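Local coordinates for protein HTH-type transcriptional regulator YgaV (Escherichia coli K12, PDB 3CUO) that regulates transcription on a large scale in response to sulfide, acting as both repressor and activator, and may be a global regulator of redox homeostasis, at residues K19-P24 with N87-T92. Numbering follows the deposited sequence.
Sequences KAMSHP and NAIIAT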
loop_
_atom_site.group_PDB
_atom_site.type_symbol
_atom_site.label_atom_id
_atom_site.label_comp_id
_atom_site.label_asym_id
_atom_site.label_seq_id
_atom_site.Cartn_x
_atom_site.Cartn_y
_atom_site.Cartn_z
ATOM N N LYS A 19 0.179 -0.180 5.084
ATOM C CA LYS A 19 1.330 -0.442 5.947
ATOM C C LYS A 19 1.475 -1.915 6.292
ATOM O O LYS A 19 2.601 -2.440 6.281
ATOM C CB LYS A 19 1.232 0.411 7.190
ATOM C CG LYS A 19 2.366 0.174 8.190
ATOM C CD LYS A 19 2.592 1.434 9.030
ATOM C CE LYS A 19 3.067 1.099 10.468
ATOM N NZ LYS A 19 4.225 2.008 10.923
ATOM N N ALA A 20 0.340 -2.607 6.554
ATOM C CA ALA A 20 0.390 -4.028 6.817
ATOM C C ALA A 20 0.857 -4.892 5.641
ATOM O O ALA A 20 1.316 -6.019 5.829
ATOM C CB ALA A 20 -1.037 -4.544 7.340
ATOM N N MET A 21 0.630 -4.421 4.424
ATOM C CA MET A 21 1.016 -5.141 3.250
ATOM C C MET A 21 2.432 -4.727 2.802
ATOM O O MET A 21 2.960 -5.336 1.905
ATOM C CB MET A 21 0.033 -4.773 2.093
ATOM C CG MET A 21 -1.470 -5.133 2.352
ATOM S SD MET A 21 -2.621 -4.897 0.913
ATOM C CE MET A 21 -1.958 -5.920 -0.340
ATOM N N SER A 22 3.047 -3.713 3.412
ATOM C CA SER A 22 4.284 -3.097 2.859
ATOM C C SER A 22 5.600 -3.785 3.168
ATOM O O SER A 22 6.595 -3.131 3.402
ATOM C CB SER A 22 4.399 -1.626 3.284
ATOM O OG SER A 22 4.371 -1.460 4.689
ATOM N N HIS A 23 5.600 -5.121 3.101
ATOM C CA HIS A 23 6.790 -5.958 3.303
ATOM C C HIS A 23 6.800 -6.935 2.144
ATOM O O HIS A 23 5.732 -7.384 1.740
ATOM C CB HIS A 23 6.720 -6.665 4.631
ATOM C CG HIS A 23 7.973 -7.423 4.986
ATOM N ND1 HIS A 23 8.391 -8.552 4.308
ATOM C CD2 HIS A 23 8.869 -7.220 5.980
ATOM C CE1 HIS A 23 9.529 -8.969 4.822
ATOM N NE2 HIS A 23 9.823 -8.201 5.860
ATOM N N PRO A 24 7.978 -7.117 1.486
ATOM C CA PRO A 24 7.966 -7.960 0.315
ATOM C C PRO A 24 7.506 -9.409 0.562
ATOM O O PRO A 24 6.833 -9.998 -0.272
ATOM C CB PRO A 24 9.462 -7.938 -0.156
ATOM C CG PRO A 24 10.208 -7.291 0.965
ATOM C CD PRO A 24 9.310 -6.493 1.729
ATOM N N ASN A 87 -7.084 -8.549 -2.078
ATOM C CA ASN A 87 -7.156 -9.068 -3.429
ATOM C C ASN A 87 -7.173 -7.923 -4.456
ATOM O O ASN A 87 -6.540 -8.038 -5.515
ATOM C CB ASN A 87 -8.394 -9.910 -3.563
ATOM C CG ASN A 87 -8.258 -11.264 -2.819
ATOM O OD1 ASN A 87 -9.189 -11.722 -2.155
ATOM N ND2 ASN A 87 -7.113 -11.856 -2.913
ATOM N N ALA A 88 -7.875 -6.846 -4.116
ATOM C CA ALA A 88 -7.907 -5.624 -4.978
ATOM C C ALA A 88 -6.548 -5.007 -5.163
ATOM O O ALA A 88 -6.179 -4.586 -6.265
ATOM C CB ALA A 88 -8.861 -4.595 -4.393
ATOM N N ILE A 89 -5.787 -4.892 -4.067
ATOM C CA ILE A 89 -4.478 -4.260 -4.140
ATOM C C ILE A 89 -3.510 -5.157 -4.871
ATOM O O ILE A 89 -2.743 -4.707 -5.737
ATOM C CB ILE A 89 -4.009 -3.885 -2.750
ATOM C CG1 ILE A 89 -4.906 -2.762 -2.267
ATOM C CG2 ILE A 89 -2.458 -3.529 -2.724
ATOM C CD1 ILE A 89 -4.968 -2.604 -0.831
ATOM N N ILE A 90 -3.499 -6.443 -4.522
ATOM C CA ILE A 90 -2.725 -7.412 -5.272
ATOM C C ILE A 90 -2.945 -7.368 -6.783
ATOM O O ILE A 90 -2.003 -7.362 -7.560
ATOM C CB ILE A 90 -2.951 -8.889 -4.696
ATOM C CG1 ILE A 90 -2.220 -9.002 -3.366
ATOM C CG2 ILE A 90 -2.451 -9.888 -5.676
ATOM C CD1 ILE A 90 -2.063 -10.499 -2.873
ATOM N N ALA A 91 -4.194 -7.326 -7.191
ATOM C CA ALA A 91 -4.549 -7.289 -8.599
ATOM C C ALA A 91 -4.057 -5.985 -9.252
ATOM O O ALA A 91 -3.541 -6.006 -10.399
ATOM C CB ALA A 91 -6.073 -7.419 -8.726
ATOM N N THR A 92 -4.152 -4.854 -8.543
ATOM C CA THR A 92 -3.565 -3.605 -9.089
ATOM C C THR A 92 -2.038 -3.702 -9.172
ATOM O O THR A 92 -1.435 -3.237 -10.148
ATOM C CB THR A 92 -4.004 -2.413 -8.234
ATOM O OG1 THR A 92 -5.430 -2.321 -8.301
ATOM C CG2 THR A 92 -3.401 -1.103 -8.693
#
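In Met-21, CG stands anti to the carbonyl carbon (chi1 -61°) and the chain runs on extended to SD before turning at chi3 (59°), and this last bend lays the methyl CE against Ile-89. Ile-89 answers with its CG2 branch, which is anti to its own backbone N, while CG1 carries CD1 to the sulfur. The thioether therefore spans the two branches of one isoleucine: CE of Met-21 meets CG2 of Ile-89 at 3.4 Å, tighter than the usual separation of two carbons, and SD of Met-21 lies 3.7 Å from CD1 of Ile-89. A looser touch, 4.3 Å from Met-21 CE to Ile-90 CG1, brings in the next residue of helix 84-97.

The long, flexible methionine bridges helices whose backbones stay well apart, with the CA atoms of Met-21 and Ile-89 separated by 9.3 Å. Leu-27 and Leu-30 of helix 24-33 also pack on Met-21, and Leu-17 and Leu-18 of helix 11-21 on Ile-89, so in this ArsR-type winged helix-turn-helix protein the contact joins the C-terminal helix to helices 11-21 and 24-33. After Met-21, Ser-22 OG and Ser-22 N both bond to Lys-19 O from the same face of that carbonyl, OG at 2.6 Å. Were Met-21 shortened to an alanine, both branches of Ile-89 would probably lose their thioether partner and a gap would open beside them. Helix 84-97 also meets the second subunit, where Thr-92 OG1 hydrogen-bonds to Thr-92 OG1 of that chain. Between the two segments themselves no hydrogen bond or salt bridge forms; the buried junction relies on apolar fit and dispersion, with the polarisable sulfur and its methyl as the link.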